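Local coordinates for Esterase/lipase (Lactobacillus rhamnosus, PDB 4N5H), which probably hydrolyses carboxylic esters, and may also transfer acyl groups, as an esterase of the alpha/beta hydrolase fold, at residues V186-K191 and Y246-A251. The protein carries 1 engineered substitution. Numbering follows the deposited sequence.
Sequences VAEPSK and YLQSQA
Val186 CG1 sits over one face of the Gln248 side-chain amide, 3.7 Å from its CD. The edge of the same amide is turned to the backbone of Glu188. This is an alpha/beta hydrolase fold. The loop 186-191 follows strand 179-183. Helix 246-258 begins with residues 246-251. The Gln248 chain bends at chi2 (-82°), which turns the amide along the loop. Its two polar ends then take the N-H and the carbonyl of one residue. Glu188 N donates to Gln248 OE1 at 2.9 Å, in the carbonyl plane. Gln248 NE2 donates to Glu188 O at 3.0 Å, with an N-H...O angle of 163°. These two bonds fix the rotation of the amide. An alanine in place of Gln248 would probably leave Glu188 N without this acceptor and open a gap beside Val186. One water accepts from Ala187 N and lies 3.1 Å from Gln248 OE1. A second water joins Gln248 NE2 to Lys191 O. Farther along the helix, Ala251 CB packs against Lys191 CD at 3.8 Å. The Glu188 carboxylate turns away to Ser224. Val186 is also backbone-bonded to Ser146, the probable nucleophile, so the contact borders the likely active site. Glu188 O takes a second bond from Lys191 N, which reaches it from the face opposite to Gln248 NE2.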
loop_
_atom_site.group_PDB
_atom_site.type_symbol
_atom_site.label_atom_id
_atom_site.label_comp_id
_atom_site.label_asym_id
_atom_site.label_seq_id
_atom_site.Cartn_x
_atom_site.Cartn_y
_atom_site.Cartn_z
ATOM N N VAL A 186 25.191 14.584 -18.289
ATOM C CA VAL A 186 25.185 15.935 -18.871
ATOM C C VAL A 186 26.438 16.674 -18.417
ATOM O O VAL A 186 26.384 17.624 -17.686
ATOM C CB VAL A 186 23.871 16.607 -18.610
ATOM C CG1 VAL A 186 23.791 17.909 -19.429
ATOM C CG2 VAL A 186 22.792 15.663 -19.133
ATOM N N ALA A 187 27.570 16.138 -18.791
ATOM C CA ALA A 187 28.808 16.619 -18.214
ATOM C C ALA A 187 29.330 17.924 -18.817
ATOM O O ALA A 187 30.223 18.570 -18.186
ATOM C CB ALA A 187 29.866 15.549 -18.234
ATOM N N GLU A 188 28.768 18.312 -19.990
ATOM C CA GLU A 188 29.124 19.573 -20.646
ATOM C C GLU A 188 27.904 20.471 -20.790
ATOM O O GLU A 188 27.381 20.660 -21.906
ATOM C CB GLU A 188 29.780 19.270 -22.005
ATOM C CG GLU A 188 31.011 18.411 -21.922
ATOM C CD GLU A 188 32.205 19.161 -21.337
ATOM O OE1 GLU A 188 32.565 20.247 -21.870
ATOM O OE2 GLU A 188 32.777 18.682 -20.385
ATOM N N PRO A 189 27.387 21.001 -19.660
ATOM C CA PRO A 189 26.108 21.708 -19.711
ATOM C C PRO A 189 26.174 22.942 -20.647
ATOM O O PRO A 189 25.120 23.324 -21.230
ATOM C CB PRO A 189 25.871 22.159 -18.304
ATOM C CG PRO A 189 26.951 21.774 -17.517
ATOM C CD PRO A 189 27.779 20.792 -18.257
ATOM N N SER A 190 27.380 23.461 -20.894
ATOM C CA SER A 190 27.471 24.695 -21.782
ATOM C C SER A 190 27.116 24.364 -23.219
ATOM O O SER A 190 26.719 25.300 -23.975
ATOM C CB SER A 190 28.876 25.364 -21.690
ATOM O OG SER A 190 29.026 25.814 -20.408
ATOM N N LYS A 191 27.187 23.096 -23.595
ATOM C CA LYS A 191 26.743 22.616 -24.915
ATOM C C LYS A 191 25.275 22.280 -24.974
ATOM O O LYS A 191 24.801 21.741 -26.007
ATOM C CB LYS A 191 27.523 21.357 -25.274
ATOM C CG LYS A 191 28.988 21.594 -25.419
ATOM C CD LYS A 191 29.627 20.316 -25.935
ATOM C CE LYS A 191 31.139 20.441 -26.021
ATOM N NZ LYS A 191 31.473 21.640 -26.854
ATOM N N TYR A 246 22.420 11.813 -25.937
ATOM C CA TYR A 246 23.552 11.107 -26.509
ATOM C C TYR A 246 24.631 12.114 -26.964
ATOM O O TYR A 246 25.817 11.802 -26.898
ATOM C CB TYR A 246 23.097 10.251 -27.715
ATOM C CG TYR A 246 24.163 9.443 -28.378
ATOM C CD1 TYR A 246 25.032 8.540 -27.683
ATOM C CD2 TYR A 246 24.385 9.593 -29.767
ATOM C CE1 TYR A 246 25.975 7.786 -28.314
ATOM C CE2 TYR A 246 25.352 8.825 -30.386
ATOM C CZ TYR A 246 26.129 7.923 -29.686
ATOM O OH TYR A 246 27.087 7.200 -30.298
ATOM N N LEU A 247 24.233 13.288 -27.450
ATOM C CA LEU A 247 25.257 14.222 -27.874
ATOM C C LEU A 247 26.218 14.589 -26.752
ATOM O O LEU A 247 27.404 14.839 -26.958
ATOM C CB LEU A 247 24.662 15.525 -28.417
ATOM C CG LEU A 247 24.032 15.506 -29.817
ATOM C CD1 LEU A 247 23.997 16.983 -30.252
ATOM C CD2 LEU A 247 24.767 14.602 -30.840
ATOM N N GLN A 248 25.700 14.668 -25.527
ATOM C CA GLN A 248 26.587 14.857 -24.365
ATOM C C GLN A 248 27.616 13.754 -24.153
ATOM O O GLN A 248 28.722 13.992 -23.732
ATOM C CB GLN A 248 25.746 15.011 -23.112
ATOM C CG GLN A 248 24.976 16.302 -23.048
ATOM C CD GLN A 248 25.824 17.468 -22.543
ATOM O OE1 GLN A 248 26.679 17.308 -21.670
ATOM N NE2 GLN A 248 25.639 18.623 -23.142
ATOM N N SER A 249 27.205 12.480 -24.320
ATOM C CA SER A 249 28.115 11.394 -24.264
ATOM C C SER A 249 29.180 11.485 -25.381
ATOM O O SER A 249 30.365 11.250 -25.137
ATOM C CB SER A 249 27.358 10.026 -24.358
ATOM O OG SER A 249 26.675 9.723 -23.152
ATOM N N GLN A 250 28.747 11.836 -26.587
ATOM C CA GLN A 250 29.721 12.039 -27.691
ATOM C C GLN A 250 30.721 13.158 -27.334
ATOM O O GLN A 250 31.911 12.997 -27.556
ATOM C CB GLN A 250 29.043 12.401 -29.004
ATOM C CG GLN A 250 28.155 11.258 -29.496
ATOM C CD GLN A 250 27.560 11.560 -30.861
ATOM O OE1 GLN A 250 26.718 12.433 -31.029
ATOM N NE2 GLN A 250 27.960 10.777 -31.811
ATOM N N ALA A 251 30.240 14.236 -26.799
ATOM C CA ALA A 251 31.101 15.365 -26.388
ATOM C C ALA A 251 32.053 14.930 -25.315
ATOM O O ALA A 251 33.268 15.253 -25.353
ATOM C CB ALA A 251 30.288 16.548 -25.909
HETATM O O HOH W 1 28.518 14.938 -21.116
HETATM O O HOH W 2 23.778 18.788 -25.348
#